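Local coordinates for Crh-like protein 5 (PDB 6IBU) that cleaves chitin and transfers it to beta-1,6-glucan or to other chitin chains, cross-linking the fungal cell wall through its GH16 catalytic domain, at residues A[83-88]-A[203-208]; A[99-104]-A[153-158]; A[108-113]-A[127-132]. All coordinates share one frame; numbering follows the deposited sequence.

Contact 1. Residues A[83-88]-A[203-208]; sequences TGVVSS and GLTDYS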
loop_
_atom_site.group_PDB
_atom_site.type_symbol
_atom_site.label_atom_id
_atom_site.label_comp_id
_atom_site.label_asym_id
_atom_site.label_seq_id
_atom_site.Cartn_x
_atom_site.Cartn_y
_atom_site.Cartn_z
ATOM N N THR A 83 1.774 18.017 -9.482
ATOM C CA THR A 83 0.294 18.045 -9.523
ATOM C C THR A 83 -0.207 16.707 -10.052
ATOM O O THR A 83 0.208 16.321 -11.138
ATOM C CB THR A 83 -0.213 19.175 -10.432
ATOM O OG1 THR A 83 0.359 20.381 -9.925
ATOM C CG2 THR A 83 -1.726 19.245 -10.485
ATOM N N GLY A 84 -1.083 16.054 -9.307
ATOM C CA GLY A 84 -1.814 14.861 -9.764
ATOM C C GLY A 84 -0.975 13.603 -9.692
ATOM O O GLY A 84 -1.492 12.544 -10.013
ATOM N N VAL A 85 0.273 13.687 -9.273
ATOM C CA VAL A 85 1.140 12.484 -9.159
ATOM C C VAL A 85 0.885 11.871 -7.788
ATOM O O VAL A 85 1.065 12.547 -6.769
ATOM C CB VAL A 85 2.618 12.838 -9.362
ATOM C CG1 VAL A 85 3.497 11.617 -9.165
ATOM C CG2 VAL A 85 2.817 13.466 -10.741
ATOM N N VAL A 86 0.491 10.611 -7.777
ATOM C CA VAL A 86 0.160 9.885 -6.524
ATOM C C VAL A 86 1.344 8.994 -6.145
ATOM O O VAL A 86 1.819 8.280 -7.001
ATOM C CB VAL A 86 -1.131 9.081 -6.718
ATOM C CG1 VAL A 86 -1.546 8.394 -5.431
ATOM C CG2 VAL A 86 -2.253 9.955 -7.242
ATOM N N SER A 87 1.780 9.037 -4.895
ATOM C CA SER A 87 2.729 8.076 -4.288
ATOM C C SER A 87 1.949 7.163 -3.334
ATOM O O SER A 87 1.395 7.689 -2.370
ATOM C CB SER A 87 3.799 8.821 -3.555
ATOM O OG SER A 87 4.542 9.672 -4.411
ATOM N N SER A 88 1.876 5.862 -3.609
ATOM C CA SER A 88 0.980 4.884 -2.927
ATOM C C SER A 88 1.766 3.826 -2.144
ATOM O O SER A 88 2.629 3.145 -2.743
ATOM C CB SER A 88 0.114 4.189 -3.936
ATOM O OG SER A 88 -0.676 5.129 -4.652
ATOM N N GLY A 203 -5.324 17.659 -9.411
ATOM C CA GLY A 203 -5.348 18.322 -10.721
ATOM C C GLY A 203 -4.713 17.473 -11.796
ATOM O O GLY A 203 -4.204 16.406 -11.479
ATOM N N LEU A 204 -4.724 17.982 -13.022
ATOM C CA LEU A 204 -4.128 17.394 -14.242
ATOM C C LEU A 204 -2.620 17.225 -14.044
ATOM O O LEU A 204 -1.964 18.166 -13.528
ATOM C CB LEU A 204 -4.405 18.373 -15.386
ATOM C CG LEU A 204 -4.568 17.787 -16.776
ATOM C CD1 LEU A 204 -5.467 16.561 -16.747
ATOM C CD2 LEU A 204 -5.122 18.860 -17.701
ATOM N N THR A 205 -2.073 16.102 -14.489
ATOM C CA THR A 205 -0.610 15.885 -14.442
ATOM C C THR A 205 -0.013 16.440 -15.726
ATOM O O THR A 205 -0.580 16.163 -16.774
ATOM C CB THR A 205 -0.254 14.413 -14.241
ATOM O OG1 THR A 205 -0.730 14.081 -12.943
ATOM C CG2 THR A 205 1.233 14.158 -14.352
ATOM N N ASP A 206 1.066 17.205 -15.598
ATOM C CA ASP A 206 1.855 17.756 -16.722
ATOM C C ASP A 206 3.155 16.948 -16.807
ATOM O O ASP A 206 4.109 17.314 -16.111
ATOM C CB ASP A 206 2.121 19.250 -16.513
ATOM C CG ASP A 206 2.869 19.897 -17.670
ATOM O OD1 ASP A 206 2.525 19.562 -18.828
ATOM O OD2 ASP A 206 3.768 20.737 -17.409
ATOM N N TYR A 207 3.174 15.888 -17.617
ATOM C CA TYR A 207 4.310 14.935 -17.705
ATOM C C TYR A 207 5.587 15.634 -18.147
ATOM O O TYR A 207 6.659 15.292 -17.643
ATOM C CB TYR A 207 3.988 13.806 -18.669
ATOM C CG TYR A 207 2.798 13.009 -18.227
ATOM C CD1 TYR A 207 2.908 12.059 -17.233
ATOM C CD2 TYR A 207 1.565 13.224 -18.803
ATOM C CE1 TYR A 207 1.809 11.319 -16.831
ATOM C CE2 TYR A 207 0.456 12.496 -18.415
ATOM C CZ TYR A 207 0.581 11.557 -17.414
ATOM O OH TYR A 207 -0.524 10.859 -17.053
ATOM N N SER A 208 5.471 16.604 -19.048
ATOM C CA SER A 208 6.636 17.315 -19.624
ATOM C C SER A 208 7.357 18.118 -18.527
ATOM O O SER A 208 8.590 18.255 -18.624
ATOM C CB SER A 208 6.194 18.143 -20.807
ATOM O OG SER A 208 4.797 18.454 -20.746
HETATM O O HOH W 1 2.160 17.620 -13.016
#
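T83 meets the segment 203-208 through its methyl group and its carbonyl. CG2, set anti to the backbone N (OG1 at chi1 -57°), lies 3.2 Å from the L204 O atom and also rests on the backbone of G203. The T83 O atom receives the hydroxyl of T205: OG1 donates over 3.0 Å, in the carbonyl plane and on a lone pair, with a C=O...O angle of 131°. The same oxygen takes a hydrogen bond from a water at 3.0 Å, and that water accepts from D206 N, so the loop is held directly and through solvent. G84 follows at a corner of the chain with positive phi. G203 O and T205 OG1 stand close over its bare CA, a place that suits glycine, and G84 CA approaches G203 O at 3.3 Å as a weak CA-H...O contact. G203 has backbone angles natural to glycine (phi 133°), and T83 CG2 packs close to it. In the jelly-roll sandwich of the GH16 family, this corner leads into strand 85-93 of the sheet that carries the active site, while 203-208 belongs to the loop between helix 195-201 and strand 212-223. V85 lies in the strand; its CG2 meets the T205 CG2 methyl at 4.0 Å, the branch of threonine that also lies over one face of the Y207 ring, and the two side chains cross at about a right angle.

Contact 2. Residues A[99-104]-A[153-158]; sequences VDWEVL and WSIDGA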
loop_
_atom_site.group_PDB
_atom_site.type_symbol
_atom_site.label_atom_id
_atom_site.label_comp_id
_atom_site.label_asym_id
_atom_site.label_seq_id
_atom_site.Cartn_x
_atom_site.Cartn_y
_atom_site.Cartn_z
ATOM N N VAL A 99 -5.457 -1.636 3.031
ATOM C CA VAL A 99 -5.015 -0.509 3.885
ATOM C C VAL A 99 -3.963 0.235 3.072
ATOM O O VAL A 99 -3.073 -0.431 2.508
ATOM C CB VAL A 99 -4.446 -1.019 5.218
ATOM C CG1 VAL A 99 -3.892 0.120 6.042
ATOM C CG2 VAL A 99 -5.488 -1.802 5.995
ATOM N N ASP A 100 -4.035 1.556 3.022
ATOM C CA ASP A 100 -3.064 2.292 2.196
ATOM C C ASP A 100 -2.766 3.680 2.754
ATOM O O ASP A 100 -3.524 4.208 3.617
ATOM C CB ASP A 100 -3.490 2.332 0.732
ATOM C CG ASP A 100 -4.683 3.202 0.450
ATOM O OD1 ASP A 100 -4.535 4.427 0.519
ATOM O OD2 ASP A 100 -5.763 2.645 0.104
ATOM N N TRP A 101 -1.631 4.184 2.273
ATOM C CA TRP A 101 -1.192 5.593 2.327
ATOM C C TRP A 101 -1.237 6.136 0.901
ATOM O O TRP A 101 -0.867 5.396 -0.009
ATOM C CB TRP A 101 0.230 5.683 2.887
ATOM C CG TRP A 101 0.500 5.137 4.255
ATOM C CD1 TRP A 101 1.029 3.924 4.573
ATOM C CD2 TRP A 101 0.408 5.857 5.495
ATOM N NE1 TRP A 101 1.217 3.812 5.921
ATOM C CE2 TRP A 101 0.858 4.993 6.518
ATOM C CE3 TRP A 101 -0.046 7.128 5.846
ATOM C CZ2 TRP A 101 0.879 5.379 7.862
ATOM C CZ3 TRP A 101 -0.025 7.512 7.166
ATOM C CH2 TRP A 101 0.446 6.651 8.157
ATOM N N GLU A 102 -1.718 7.359 0.697
ATOM C CA GLU A 102 -1.606 8.051 -0.613
ATOM C C GLU A 102 -1.005 9.431 -0.369
ATOM O O GLU A 102 -1.572 10.173 0.405
ATOM C CB GLU A 102 -2.963 8.193 -1.295
ATOM C CG GLU A 102 -3.734 6.892 -1.433
ATOM C CD GLU A 102 -3.100 5.897 -2.392
ATOM O OE1 GLU A 102 -2.584 6.313 -3.437
ATOM O OE2 GLU A 102 -3.094 4.705 -2.076
ATOM N N VAL A 103 0.108 9.768 -1.007
ATOM C CA VAL A 103 0.579 11.176 -1.057
ATOM C C VAL A 103 0.238 11.752 -2.439
ATOM O O VAL A 103 0.334 11.042 -3.436
ATOM C CB VAL A 103 2.078 11.289 -0.723
ATOM C CG1 VAL A 103 2.551 12.723 -0.813
ATOM C CG2 VAL A 103 2.386 10.733 0.655
ATOM N N LEU A 104 -0.172 13.015 -2.479
ATOM C CA LEU A 104 -0.440 13.743 -3.743
ATOM C C LEU A 104 0.696 14.739 -3.918
ATOM O O LEU A 104 1.034 15.403 -2.924
ATOM C CB LEU A 104 -1.801 14.421 -3.644
ATOM C CG LEU A 104 -2.948 13.466 -3.315
ATOM C CD1 LEU A 104 -4.225 14.251 -3.144
ATOM C CD2 LEU A 104 -3.123 12.382 -4.383
ATOM N N TRP A 153 -2.366 3.540 11.831
ATOM C CA TRP A 153 -1.427 4.257 10.935
ATOM C C TRP A 153 -0.527 5.109 11.818
ATOM O O TRP A 153 -1.053 5.799 12.672
ATOM C CB TRP A 153 -2.169 5.167 9.949
ATOM C CG TRP A 153 -2.926 4.510 8.837
ATOM C CD1 TRP A 153 -2.559 4.443 7.527
ATOM C CD2 TRP A 153 -4.235 3.919 8.914
ATOM N NE1 TRP A 153 -3.546 3.836 6.792
ATOM C CE2 TRP A 153 -4.580 3.501 7.615
ATOM C CE3 TRP A 153 -5.127 3.667 9.956
ATOM C CZ2 TRP A 153 -5.785 2.865 7.332
ATOM C CZ3 TRP A 153 -6.331 3.060 9.673
ATOM C CH2 TRP A 153 -6.649 2.661 8.374
ATOM N N SER A 154 0.769 5.086 11.578
ATOM C CA SER A 154 1.757 5.937 12.284
ATOM C C SER A 154 2.699 6.601 11.286
ATOM O O SER A 154 3.045 5.969 10.275
ATOM C CB SER A 154 2.539 5.134 13.256
ATOM O OG SER A 154 1.746 4.928 14.404
ATOM N N ILE A 155 3.115 7.824 11.603
ATOM C CA ILE A 155 4.150 8.560 10.817
ATOM C C ILE A 155 5.246 8.965 11.790
ATOM O O ILE A 155 4.927 9.681 12.762
ATOM C CB ILE A 155 3.542 9.776 10.097
ATOM C CG1 ILE A 155 2.369 9.352 9.209
ATOM C CG2 ILE A 155 4.643 10.506 9.348
ATOM C CD1 ILE A 155 1.747 10.474 8.416
ATOM N N ASP A 156 6.472 8.497 11.553
ATOM C CA ASP A 156 7.642 8.849 12.394
ATOM C C ASP A 156 7.330 8.515 13.850
ATOM O O ASP A 156 7.691 9.292 14.726
ATOM C CB ASP A 156 8.002 10.319 12.187
ATOM C CG ASP A 156 8.287 10.657 10.731
ATOM O OD1 ASP A 156 8.625 9.720 9.956
ATOM O OD2 ASP A 156 8.158 11.863 10.381
ATOM N N GLY A 157 6.660 7.391 14.073
ATOM C CA GLY A 157 6.349 6.847 15.405
ATOM C C GLY A 157 5.275 7.624 16.144
ATOM O O GLY A 157 5.262 7.525 17.388
ATOM N N ALA A 158 4.438 8.405 15.455
ATOM C CA ALA A 158 3.293 9.087 16.099
ATOM C C ALA A 158 2.008 8.493 15.522
ATOM O O ALA A 158 1.871 8.482 14.288
ATOM C CB ALA A 158 3.368 10.580 15.880
#
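The indoles of W101 and W153 form a T-shaped pair: the edge of W153 is directed at one face of W101, with CD1 over that face towards its rim. The six-membered ring of W101 and the five-membered ring of W153 have centroids 4.7 Å apart, and the planes stand at 87°. At the edge of W101, in its plane, lies the backbone N of S154. S154 O approaches W101 CZ2 obliquely at 3.3 Å, as I155 CG1 does W101 CH2 at 3.5 Å. At the edge of W153, D100 O lies near the ring plane, and V99 CG1 reaches W153 CZ2 at 3.6 Å. The first torsion of W153 (chi1 -72°) swings the indole toward strand 98-105, and the turn about CB-CG points NE1 at D100 O. The bond from W153 NE1 to D100 O is 3.2 Å long with 156° at the hydrogen; the donor stands well above the carbonyl plane. Large side chains suit the gap of 9.7 Å between the strand axes, the spacing of sheets packed face to face in a beta sandwich. E102, a chitin-binding residue and by similarity the proton donor, extends from the other face of its strand. The chemistry implies a buried, largely aromatic interface, with R161 in cation-pi contact with W153, whose N-H is satisfied by a carbonyl of the active-site strand.

Contact 3. Residues A[108-113]-A[127-132]; sequences TTQVQT and GTYVPV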
loop_
_atom_site.group_PDB
_atom_site.type_symbol
_atom_site.label_atom_id
_atom_site.label_comp_id
_atom_site.label_asym_id
_atom_site.label_seq_id
_atom_site.Cartn_x
_atom_site.Cartn_y
_atom_site.Cartn_z
ATOM N N THR A 108 1.452 19.454 -0.142
ATOM C CA THR A 108 2.766 19.354 0.534
ATOM C C THR A 108 2.612 19.283 2.051
ATOM O O THR A 108 3.627 19.458 2.724
ATOM C CB THR A 108 3.643 20.541 0.161
ATOM O OG1 THR A 108 2.938 21.684 0.643
ATOM C CG2 THR A 108 3.871 20.633 -1.326
ATOM N N THR A 109 1.404 19.082 2.576
ATOM C CA THR A 109 1.109 19.262 4.020
ATOM C C THR A 109 0.358 18.060 4.580
ATOM O O THR A 109 0.085 18.073 5.786
ATOM C CB THR A 109 0.255 20.505 4.274
ATOM O OG1 THR A 109 -0.868 20.481 3.384
ATOM C CG2 THR A 109 1.067 21.772 4.130
ATOM N N GLN A 110 -0.024 17.102 3.741
ATOM C CA GLN A 110 -0.837 15.955 4.196
ATOM C C GLN A 110 -0.428 14.667 3.469
ATOM O O GLN A 110 0.266 14.711 2.418
ATOM C CB GLN A 110 -2.321 16.188 3.970
ATOM C CG GLN A 110 -2.813 17.604 4.241
ATOM C CD GLN A 110 -4.264 17.728 3.816
ATOM O OE1 GLN A 110 -5.166 17.836 4.635
ATOM N NE2 GLN A 110 -4.511 17.638 2.522
ATOM N N VAL A 111 -0.842 13.552 4.061
ATOM C CA VAL A 111 -0.942 12.221 3.406
ATOM C C VAL A 111 -2.364 11.735 3.660
ATOM O O VAL A 111 -2.941 12.074 4.693
ATOM C CB VAL A 111 0.105 11.224 3.934
ATOM C CG1 VAL A 111 1.508 11.660 3.571
ATOM C CG2 VAL A 111 -0.008 11.027 5.436
ATOM N N GLN A 112 -2.916 10.974 2.734
ATOM C CA GLN A 112 -4.263 10.400 2.943
ATOM C C GLN A 112 -4.101 8.984 3.494
ATOM O O GLN A 112 -3.202 8.276 3.066
ATOM C CB GLN A 112 -5.096 10.451 1.668
ATOM C CG GLN A 112 -6.564 10.233 1.986
ATOM C CD GLN A 112 -7.422 10.015 0.773
ATOM O OE1 GLN A 112 -8.536 10.523 0.706
ATOM N NE2 GLN A 112 -6.917 9.264 -0.188
ATOM N N THR A 113 -4.920 8.624 4.465
ATOM C CA THR A 113 -5.015 7.233 4.957
ATOM C C THR A 113 -6.289 6.637 4.391
ATOM O O THR A 113 -7.244 7.349 4.166
ATOM C CB THR A 113 -4.965 7.123 6.484
ATOM O OG1 THR A 113 -6.044 7.859 7.062
ATOM C CG2 THR A 113 -3.635 7.555 7.072
ATOM N N GLY A 127 -11.498 7.120 4.113
ATOM C CA GLY A 127 -10.408 8.083 3.853
ATOM C C GLY A 127 -10.324 9.172 4.914
ATOM O O GLY A 127 -11.356 9.761 5.265
ATOM N N THR A 128 -9.117 9.441 5.395
ATOM C CA THR A 128 -8.775 10.493 6.376
ATOM C C THR A 128 -7.459 11.137 5.936
ATOM O O THR A 128 -6.498 10.409 5.710
ATOM C CB THR A 128 -8.612 9.878 7.770
ATOM O OG1 THR A 128 -9.896 9.460 8.230
ATOM C CG2 THR A 128 -7.988 10.827 8.771
ATOM N N TYR A 129 -7.398 12.460 5.864
ATOM C CA TYR A 129 -6.125 13.186 5.641
ATOM C C TYR A 129 -5.461 13.439 6.989
ATOM O O TYR A 129 -6.164 13.762 7.940
ATOM C CB TYR A 129 -6.362 14.484 4.879
ATOM C CG TYR A 129 -6.789 14.248 3.459
ATOM C CD1 TYR A 129 -8.125 14.050 3.158
ATOM C CD2 TYR A 129 -5.866 14.173 2.428
ATOM C CE1 TYR A 129 -8.548 13.841 1.859
ATOM C CE2 TYR A 129 -6.268 13.963 1.123
ATOM C CZ TYR A 129 -7.613 13.802 0.842
ATOM O OH TYR A 129 -8.034 13.590 -0.437
ATOM N N VAL A 130 -4.139 13.318 7.052
ATOM C CA VAL A 130 -3.373 13.626 8.293
ATOM C C VAL A 130 -2.255 14.577 7.912
ATOM O O VAL A 130 -1.655 14.413 6.867
ATOM C CB VAL A 130 -2.860 12.337 8.966
ATOM C CG1 VAL A 130 -3.985 11.347 9.147
ATOM C CG2 VAL A 130 -1.727 11.661 8.207
ATOM N N PRO A 131 -1.919 15.570 8.750
ATOM C CA PRO A 131 -0.843 16.507 8.444
ATOM C C PRO A 131 0.515 15.795 8.468
ATOM O O PRO A 131 0.735 15.016 9.319
ATOM C CB PRO A 131 -0.910 17.569 9.565
ATOM C CG PRO A 131 -2.219 17.287 10.313
ATOM C CD PRO A 131 -2.495 15.814 10.082
ATOM N N VAL A 132 1.370 16.090 7.499
ATOM C CA VAL A 132 2.768 15.578 7.396
ATOM C C VAL A 132 3.631 16.693 6.793
ATOM O O VAL A 132 3.179 17.390 5.871
ATOM C CB VAL A 132 2.826 14.302 6.538
ATOM C CG1 VAL A 132 4.193 13.636 6.602
ATOM C CG2 VAL A 132 1.758 13.316 6.935
HETATM O O HOH W 2 -4.944 16.861 7.914
#
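T113 and T128 form a hydrogen-bonded antiparallel pair, and three further pairs follow: non-hydrogen-bonded Q112 with Y129, hydrogen-bonded V111 with V130, and non-hydrogen-bonded Q110 with P131. The segments belong to a beta hairpin, strands 110-116 and 128-131, at the edge of the seven-stranded sheet of the GH16 sandwich. Their axes run at 148° to each other, so the hairpin is markedly twisted. V130 N donates to V111 O over 2.9 Å and V111 N donates back to V130 O. Proline is tolerated at 131 because, in a non-hydrogen-bonded pair, its missing N-H is not called for by Q110. Beyond it V132 N donates to T109 O, as the regular pairing ends.

On the face turned to the sandwich interior, V111 CG2 sits against V130 CG2 and against V132 CG2, each pair at 3.3 Å and tighter than usual van der Waals contact. I155 covers this cluster of branched residues from the opposing sheet. On the other face Y129 lies across Q112: the Q112 CG atom stands 3.8 Å from the ring centroid, only 11° off the normal, a CH-pi contact. CG anti to the backbone N of Q112 (chi1 -164°) and an extended chain lay the methylenes over the ring, and W200 of helix 195-201 touches both residues. The Q110 side chain crosses Y129 at a slant, its amide nearly parallel to the ring, with Q110 OE1 3.6 Å from Y129 CB, while its NE2 bonds D107. At the far end T113 OG1 is hydrogen-bonded to R161 NH1, and T128 O takes two bonds from one residue, from T113 N at 2.7 Å and from T113 OG1 at 2.9 Å.

In the fold
Starting from the N terminus, the chain enters strand 85-93 at contact 1, whose loop closes only when 203-208 arrives after helix 195-201. Within that loop, 99-104 begins contact 2, closed at 153-158, and within that in turn lies the hairpin of contact 3, from 108-113 to 127-132. The three are thus nested and none cross. Strands 85-93, 98-105 and 110-116 are successive neighbours in one sheet: S87 O accepts from V103 N, and E102 O from Q112 N. Contact 2 ties this sheet to the opposing one, contact 3 finishes its edge, and contact 1 fastens a loop to its corner. S88, farther along 83-88, bonds through OG to chitin-binding E102, probably the proton donor.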